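Local coordinates for cytoplasmic export protein 1 (Saccharomyces cerevisiae, PDB 3VWA) that takes part in nuclear tRNA export, binding tRNA and probably passing aminoacylated tRNAs from export receptors at the nuclear pore to the translation machinery, at residues A[324-329]-A[358-363]; A[178-181]-A[185-188]; A[18-23]-A[28-33]. One frame throughout, in Å; residues are numbered along the deposited sequence.

Overall arrangement
From the N terminus, contact 3 comes first. It closes a short hairpin connection of four residues between 18-23 and 28-33, joining strands 21-22 and 26-33 in the sheet of the kinase-like domain. Contact 2 follows in the helical part of that domain, where loop 178-181 folds back over three intervening residues onto the start of helix 186-198; its centre lies about 29 Å from that of contact 3. Contact 1 closes a larger loop of 28 residues, largely helical, in the array of helices that continues to the HEAT repeats, about 52 Å from contact 2 between centres. The three loops are in series, with none crossing or enclosing another.

Contact 1 (A[324-329]-A[358-363]); sequences FLAIVL and RFLLLI
L360 lays its methyl CD2 over one face of the peptide plane that joins L325 to A326, 3.7 Å from A326 N and almost straight above it. That peptide is the flat group in the contact; no aromatic ring bridges the two segments, and the rest is aliphatic. The same CD2 meets L325 CB at 4.0 Å and A326 CB at 4.1 Å, while CD1, the other branch, lies alongside A326 CB and L329 CD1. L329 and L360 reach toward each other tip to tip, with L329 CD1 3.7 Å from L360 CG. L360 has CG anti to its own backbone N (chi1 174°), which sends the fork straight across the gap between helices whose local axes are 10.6 Å apart. With an alanine here CG and both methyls are gone, and L329 CD1 would probably face a gap while the peptide at A326 lost the methyl that lies over it. The two helical segments run nearly parallel, 9° apart, in the stacked helical array that leads to the HEAT repeats. Helix 342-351 lies against both: L325 touches L345, L329 touches I346, and L361 packs on F350, whose carbonyl also accepts a hydrogen bond from R358 NH1. Beyond, F324 packs on helices 255-271 and 283-303, and L362 on helix 394-407.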
loop_
_atom_site.group_PDB
_atom_site.type_symbol
_atom_site.label_atom_id
_atom_site.label_comp_id
_atom_site.label_asym_id
_atom_site.label_seq_id
_atom_site.Cartn_x
_atom_site.Cartn_y
_atom_site.Cartn_z
ATOM N N PHE A 324 10.798 -10.294 5.771
ATOM C CA PHE A 324 10.531 -9.579 4.544
ATOM C C PHE A 324 9.034 -9.619 4.221
ATOM O O PHE A 324 8.471 -8.628 3.789
ATOM C CB PHE A 324 11.297 -10.177 3.308
ATOM C CG PHE A 324 12.818 -10.007 3.345
ATOM C CD1 PHE A 324 13.474 -9.422 4.434
ATOM C CD2 PHE A 324 13.601 -10.503 2.284
ATOM C CE1 PHE A 324 14.882 -9.255 4.460
ATOM C CE2 PHE A 324 14.988 -10.364 2.293
ATOM C CZ PHE A 324 15.639 -9.760 3.391
ATOM N N LEU A 325 8.399 -10.764 4.400
ATOM C CA LEU A 325 6.970 -10.891 4.008
ATOM C C LEU A 325 6.168 -10.020 4.974
ATOM O O LEU A 325 5.113 -9.452 4.598
ATOM C CB LEU A 325 6.537 -12.328 4.168
ATOM C CG LEU A 325 5.856 -13.181 3.114
ATOM C CD1 LEU A 325 5.279 -14.428 3.777
ATOM C CD2 LEU A 325 4.754 -12.469 2.324
ATOM N N ALA A 326 6.641 -9.901 6.220
ATOM C CA ALA A 326 5.960 -9.036 7.231
ATOM C C ALA A 326 5.966 -7.576 6.771
ATOM O O ALA A 326 4.936 -6.860 6.835
ATOM C CB ALA A 326 6.584 -9.198 8.643
ATOM N N ILE A 327 7.080 -7.157 6.188
ATOM C CA ILE A 327 7.173 -5.817 5.658
ATOM C C ILE A 327 6.209 -5.638 4.522
ATOM O O ILE A 327 5.569 -4.592 4.383
ATOM C CB ILE A 327 8.585 -5.572 5.131
ATOM C CG1 ILE A 327 9.637 -6.061 6.140
ATOM C CG2 ILE A 327 8.826 -4.158 4.691
ATOM C CD1 ILE A 327 9.836 -5.179 7.333
ATOM N N VAL A 328 6.136 -6.630 3.640
ATOM C CA VAL A 328 5.362 -6.444 2.446
ATOM C C VAL A 328 3.869 -6.375 2.872
ATOM O O VAL A 328 3.123 -5.516 2.393
ATOM C CB VAL A 328 5.648 -7.565 1.430
ATOM C CG1 VAL A 328 4.455 -7.816 0.542
ATOM C CG2 VAL A 328 6.845 -7.216 0.568
ATOM N N LEU A 329 3.462 -7.284 3.751
ATOM C CA LEU A 329 2.044 -7.390 4.173
ATOM C C LEU A 329 1.627 -6.154 4.919
ATOM O O LEU A 329 0.521 -5.666 4.700
ATOM C CB LEU A 329 1.773 -8.590 5.094
ATOM C CG LEU A 329 1.888 -9.975 4.497
ATOM C CD1 LEU A 329 1.971 -11.025 5.619
ATOM C CD2 LEU A 329 0.720 -10.161 3.540
ATOM N N ARG A 358 3.218 -19.338 8.018
ATOM C CA ARG A 358 1.800 -19.578 8.126
ATOM C C ARG A 358 1.189 -18.790 9.322
ATOM O O ARG A 358 0.142 -18.183 9.160
ATOM C CB ARG A 358 1.522 -21.079 8.256
ATOM C CG ARG A 358 0.044 -21.387 8.474
ATOM C CD ARG A 358 -0.808 -20.997 7.268
ATOM N NE ARG A 358 -0.510 -21.828 6.091
ATOM C CZ ARG A 358 -0.979 -23.067 5.865
ATOM N NH1 ARG A 358 -0.674 -23.707 4.716
ATOM N NH2 ARG A 358 -1.784 -23.655 6.762
ATOM N N PHE A 359 1.841 -18.756 10.485
ATOM C CA PHE A 359 1.331 -17.862 11.563
ATOM C C PHE A 359 1.223 -16.397 11.038
ATOM O O PHE A 359 0.269 -15.648 11.323
ATOM C CB PHE A 359 2.284 -17.875 12.762
ATOM C CG PHE A 359 2.149 -19.086 13.680
ATOM C CD1 PHE A 359 0.961 -19.334 14.393
ATOM C CD2 PHE A 359 3.245 -19.949 13.886
ATOM C CE1 PHE A 359 0.874 -20.428 15.270
ATOM C CE2 PHE A 359 3.141 -21.054 14.732
ATOM C CZ PHE A 359 1.960 -21.280 15.435
ATOM N N LEU A 360 2.234 -15.971 10.270
ATOM C CA LEU A 360 2.208 -14.591 9.803
ATOM C C LEU A 360 0.994 -14.359 8.867
ATOM O O LEU A 360 0.323 -13.300 8.974
ATOM C CB LEU A 360 3.517 -14.211 9.119
ATOM C CG LEU A 360 3.546 -12.848 8.462
ATOM C CD1 LEU A 360 3.279 -11.605 9.365
ATOM C CD2 LEU A 360 4.876 -12.763 7.747
ATOM N N LEU A 361 0.741 -15.337 7.975
ATOM C CA LEU A 361 -0.315 -15.242 6.988
ATOM C C LEU A 361 -1.689 -15.300 7.662
ATOM O O LEU A 361 -2.640 -14.639 7.242
ATOM C CB LEU A 361 -0.238 -16.445 6.024
ATOM C CG LEU A 361 0.924 -16.518 5.037
ATOM C CD1 LEU A 361 0.994 -17.895 4.372
ATOM C CD2 LEU A 361 0.776 -15.403 4.008
ATOM N N LEU A 362 -1.796 -16.119 8.706
ATOM C CA LEU A 362 -3.052 -16.206 9.402
ATOM C C LEU A 362 -3.421 -14.846 9.974
ATOM O O LEU A 362 -4.567 -14.459 9.851
ATOM C CB LEU A 362 -3.042 -17.314 10.479
ATOM C CG LEU A 362 -2.958 -18.755 10.033
ATOM C CD1 LEU A 362 -2.820 -19.638 11.264
ATOM C CD2 LEU A 362 -4.122 -19.268 9.198
ATOM N N ILE A 363 -2.449 -14.145 10.568
ATOM C CA ILE A 363 -2.612 -12.750 11.029
ATOM C C ILE A 363 -3.107 -11.769 9.981
ATOM O O ILE A 363 -3.886 -10.897 10.327
ATOM C CB ILE A 363 -1.322 -12.178 11.687
ATOM C CG1 ILE A 363 -1.095 -12.853 13.029
ATOM C CG2 ILE A 363 -1.401 -10.684 11.922
ATOM C CD1 ILE A 363 0.360 -13.071 13.396
#

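Contact 2 (A[178-181]-A[185-188]); sequences LPCE and TIDS
I186 takes loop 178-181 along the length of its side chain. Its CG1 lies 3.6 Å from CG of P179, the proline ring and the isoleucine chain crossing obliquely, and its CD1 goes on to L178 CD1 at 4.2 Å. C180 meets the same residue nearer its root: SG is 3.5 Å from I186 CA and 3.7 Å from I186 CB. The thiol arrives there because SG sits between the backbone N and carbonyl carbon of its own residue (chi1 71°) while the backbone of C180 is almost fully stretched, turning the sulfur to the helix start. I186 in turn carries CG1 anti to its backbone N (chi1 -161°), which lays the ethyl arm against the loop. T185 OG1 approaches C180 SG to 3.4 Å. T185 stands at the N-cap position of helix 186-198, but its hydroxyl makes no capping bond and instead gives a weak hydrogen bond to D182 O in the intervening turn. In the kinase-like fold this helix probably corresponds to the central F helix of the C-lobe. As in protein kinases, where an aspartate of that helix holds the backbone of the catalytic loop, the two carboxylate oxygens of D187 accept hydrogen bonds from the backbone N of L128 and G129. I186 also touches V127 of strand 126-127. On the loop side, L178 and P179 rest on Y171 of helix 160-174, and further along the other helix S188 OG is hydrogen-bonded to I220 O, just before helix 222-231.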
loop_
_atom_site.group_PDB
_atom_site.type_symbol
_atom_site.label_atom_id
_atom_site.label_comp_id
_atom_site.label_asym_id
_atom_site.label_seq_id
_atom_site.Cartn_x
_atom_site.Cartn_y
_atom_site.Cartn_z
ATOM N N LEU A 178 10.851 37.980 -10.665
ATOM C CA LEU A 178 12.089 37.531 -11.306
ATOM C C LEU A 178 13.200 37.613 -10.293
ATOM O O LEU A 178 13.492 38.700 -9.817
ATOM C CB LEU A 178 12.419 38.438 -12.490
ATOM C CG LEU A 178 13.733 38.316 -13.258
ATOM C CD1 LEU A 178 13.752 37.085 -14.147
ATOM C CD2 LEU A 178 13.962 39.564 -14.109
ATOM N N PRO A 179 13.829 36.470 -9.958
ATOM C CA PRO A 179 14.876 36.459 -8.916
ATOM C C PRO A 179 16.082 37.304 -9.290
ATOM O O PRO A 179 16.710 37.898 -8.415
ATOM C CB PRO A 179 15.271 34.981 -8.804
ATOM C CG PRO A 179 14.747 34.333 -10.040
ATOM C CD PRO A 179 13.537 35.118 -10.463
ATOM N N CYS A 180 16.404 37.370 -10.576
ATOM C CA CYS A 180 17.506 38.204 -11.041
ATOM C C CYS A 180 17.594 38.092 -12.548
ATOM O O CYS A 180 16.863 37.320 -13.167
ATOM C CB CYS A 180 18.848 37.800 -10.404
ATOM S SG CYS A 180 19.498 36.212 -11.006
ATOM N N GLU A 181 18.508 38.851 -13.134
ATOM C CA GLU A 181 18.679 38.843 -14.583
ATOM C C GLU A 181 19.944 38.093 -14.957
ATOM O O GLU A 181 20.237 37.863 -16.121
ATOM C CB GLU A 181 18.699 40.279 -15.094
ATOM C CG GLU A 181 17.340 40.972 -14.923
ATOM C CD GLU A 181 17.398 42.449 -15.312
ATOM O OE1 GLU A 181 18.320 43.166 -14.811
ATOM O OE2 GLU A 181 16.541 42.872 -16.147
ATOM N N THR A 185 23.456 33.070 -11.953
ATOM C CA THR A 185 23.040 33.077 -10.584
ATOM C C THR A 185 21.520 32.872 -10.464
ATOM O O THR A 185 20.992 32.711 -9.338
ATOM C CB THR A 185 23.389 34.432 -9.944
ATOM O OG1 THR A 185 22.832 35.478 -10.745
ATOM C CG2 THR A 185 24.906 34.609 -9.777
ATOM N N ILE A 186 20.803 32.917 -11.588
ATOM C CA ILE A 186 19.356 32.716 -11.504
ATOM C C ILE A 186 18.972 31.318 -10.942
ATOM O O ILE A 186 18.064 31.211 -10.124
ATOM C CB ILE A 186 18.592 33.072 -12.807
ATOM C CG1 ILE A 186 17.105 33.279 -12.502
ATOM C CG2 ILE A 186 18.807 32.035 -13.919
ATOM C CD1 ILE A 186 16.282 33.730 -13.699
ATOM N N ASP A 187 19.680 30.271 -11.336
ATOM C CA ASP A 187 19.322 28.935 -10.828
ATOM C C ASP A 187 19.602 28.728 -9.326
ATOM O O ASP A 187 18.735 28.224 -8.609
ATOM C CB ASP A 187 19.935 27.846 -11.685
ATOM C CG ASP A 187 19.315 27.788 -13.078
ATOM O OD1 ASP A 187 18.123 28.193 -13.242
ATOM O OD2 ASP A 187 20.025 27.331 -14.010
ATOM N N SER A 188 20.802 29.119 -8.858
ATOM C CA SER A 188 21.123 29.150 -7.428
ATOM C C SER A 188 20.092 29.900 -6.611
ATOM O O SER A 188 19.729 29.464 -5.507
ATOM C CB SER A 188 22.469 29.827 -7.200
ATOM O OG SER A 188 23.490 28.896 -7.363
#

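Contact 3 (A[18-23]-A[28-33]); sequences TAITET and CFDGTR
C28 O accepts the backbone N-H of I20 at 2.7 Å, with the donor almost in line with the carbonyl (C=O...N angle 172°). C28 N answers with a second bond of 2.7 Å to T21 O, the donor tilted 21° from that carbonyl's plane. C28 thus uses both of its backbone groups on two successive residues, and I20 and T21 facing one C28 form a classic beta bulge in the antiparallel hairpin of strands 21-22 and 26-33. Beside the bulge, A19 CB lies over one face of the F29 ring in a CH-pi contact, 3.8 Å from the centroid, offset toward the rim; T18 N is at the ring's edge, in plane. With CG anti to the carbonyl carbon (chi1 -72°), the F29 ring swings under A19; it also touches I15 of strand 13-15. I20 crosses D30 at about a right angle, I20 CD1 3.7 Å from D30 OD1, and I20 CG1 reaches C28 SG at 4.1 Å. One water links the two segments beyond the bulge, donating to T18 O and accepting the N-H of D30, with D30 N 2.7 Å from the water oxygen. The sheet continues through F29 to V42 of strand 39-45. The hairpin probably matches the first two strands of a kinase N-lobe. Two short backbone bonds fix the bulge, and the water bridges T18 O and D30 N where the two segments have moved too far apart to bond directly.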
loop_
_atom_site.group_PDB
_atom_site.type_symbol
_atom_site.label_atom_id
_atom_site.label_comp_id
_atom_site.label_asym_id
_atom_site.label_seq_id
_atom_site.Cartn_x
_atom_site.Cartn_y
_atom_site.Cartn_z
ATOM N N THR A 18 -10.628 16.707 -17.636
ATOM C CA THR A 18 -10.320 17.817 -16.711
ATOM C C THR A 18 -8.855 17.789 -16.240
ATOM O O THR A 18 -8.408 16.771 -15.722
ATOM C CB THR A 18 -11.255 17.789 -15.480
ATOM O OG1 THR A 18 -12.621 17.849 -15.918
ATOM C CG2 THR A 18 -10.975 18.972 -14.542
ATOM N N ALA A 19 -8.129 18.901 -16.413
ATOM C CA ALA A 19 -6.733 18.984 -16.008
ATOM C C ALA A 19 -6.651 18.793 -14.508
ATOM O O ALA A 19 -7.613 19.095 -13.804
ATOM C CB ALA A 19 -6.101 20.317 -16.432
ATOM N N ILE A 20 -5.536 18.251 -14.023
ATOM C CA ILE A 20 -5.391 18.001 -12.584
ATOM C C ILE A 20 -4.689 19.192 -11.932
ATOM O O ILE A 20 -4.877 19.471 -10.747
ATOM C CB ILE A 20 -4.688 16.644 -12.239
ATOM C CG1 ILE A 20 -3.180 16.715 -12.495
ATOM C CG2 ILE A 20 -5.348 15.476 -12.975
ATOM C CD1 ILE A 20 -2.447 15.389 -12.369
ATOM N N THR A 21 -3.855 19.859 -12.725
ATOM C CA THR A 21 -3.208 21.113 -12.363
ATOM C C THR A 21 -3.243 21.984 -13.618
ATOM O O THR A 21 -3.238 21.465 -14.773
ATOM C CB THR A 21 -1.744 20.908 -11.934
ATOM O OG1 THR A 21 -1.271 22.074 -11.278
ATOM C CG2 THR A 21 -0.873 20.772 -13.104
ATOM N N GLU A 22 -3.250 23.289 -13.378
ATOM C CA GLU A 22 -3.300 24.309 -14.386
ATOM C C GLU A 22 -2.289 25.334 -13.956
ATOM O O GLU A 22 -2.108 25.531 -12.777
ATOM C CB GLU A 22 -4.653 24.991 -14.330
ATOM C CG GLU A 22 -5.576 24.700 -15.489
ATOM C CD GLU A 22 -6.157 25.975 -16.069
ATOM O OE1 GLU A 22 -6.410 26.945 -15.313
ATOM O OE2 GLU A 22 -6.345 26.006 -17.294
ATOM N N THR A 23 -1.670 26.015 -14.913
ATOM C CA THR A 23 -0.705 27.073 -14.651
ATOM C C THR A 23 -0.969 28.104 -15.733
ATOM O O THR A 23 -1.821 27.886 -16.573
ATOM C CB THR A 23 0.720 26.464 -14.614
ATOM O OG1 THR A 23 1.020 26.133 -13.258
ATOM C CG2 THR A 23 1.783 27.358 -15.146
ATOM N N CYS A 28 -2.249 20.397 -17.106
ATOM C CA CYS A 28 -1.640 19.097 -16.931
ATOM C C CYS A 28 -2.739 18.052 -16.747
ATOM O O CYS A 28 -3.544 18.145 -15.814
ATOM C CB CYS A 28 -0.659 19.139 -15.767
ATOM S SG CYS A 28 -0.113 17.540 -15.145
ATOM N N PHE A 29 -2.759 17.081 -17.668
ATOM C CA PHE A 29 -3.827 16.080 -17.759
ATOM C C PHE A 29 -3.240 14.689 -17.583
ATOM O O PHE A 29 -2.161 14.421 -18.134
ATOM C CB PHE A 29 -4.511 16.115 -19.159
ATOM C CG PHE A 29 -5.388 17.326 -19.421
ATOM C CD1 PHE A 29 -6.719 17.328 -19.020
ATOM C CD2 PHE A 29 -4.904 18.436 -20.113
ATOM C CE1 PHE A 29 -7.554 18.410 -19.271
ATOM C CE2 PHE A 29 -5.743 19.528 -20.361
ATOM C CZ PHE A 29 -7.075 19.519 -19.930
ATOM N N ASP A 30 -3.939 13.793 -16.864
ATOM C CA ASP A 30 -3.624 12.342 -16.997
ATOM C C ASP A 30 -4.093 11.849 -18.365
ATOM O O ASP A 30 -5.091 12.324 -18.887
ATOM C CB ASP A 30 -4.318 11.460 -15.943
ATOM C CG ASP A 30 -3.849 11.748 -14.509
ATOM O OD1 ASP A 30 -2.738 12.277 -14.317
ATOM O OD2 ASP A 30 -4.610 11.436 -13.567
ATOM N N GLY A 31 -3.375 10.867 -18.902
ATOM C CA GLY A 31 -3.725 10.236 -20.127
ATOM C C GLY A 31 -3.205 8.820 -20.114
ATOM O O GLY A 31 -2.630 8.364 -19.109
ATOM N N THR A 32 -3.394 8.132 -21.241
ATOM C CA THR A 32 -2.911 6.783 -21.411
ATOM C C THR A 32 -2.481 6.727 -22.863
ATOM O O THR A 32 -3.119 7.348 -23.734
ATOM C CB THR A 32 -4.008 5.698 -21.192
ATOM O OG1 THR A 32 -4.654 5.427 -22.437
ATOM C CG2 THR A 32 -5.084 6.094 -20.166
ATOM N N ARG A 33 -1.392 6.017 -23.109
ATOM C CA ARG A 33 -0.906 5.744 -24.458
ATOM C C ARG A 33 -1.823 4.672 -25.056
ATOM O O ARG A 33 -2.076 3.629 -24.416
ATOM C CB ARG A 33 0.558 5.274 -24.419
ATOM C CG ARG A 33 1.245 5.278 -25.786
ATOM C CD ARG A 33 2.379 4.267 -25.830
ATOM N NE ARG A 33 3.708 4.835 -25.716
ATOM C CZ ARG A 33 4.747 4.257 -25.096
ATOM N NH1 ARG A 33 5.912 4.869 -25.082
ATOM N NH2 ARG A 33 4.631 3.106 -24.477
HETATM O O HOH W 1 -6.173 14.749 -15.799
#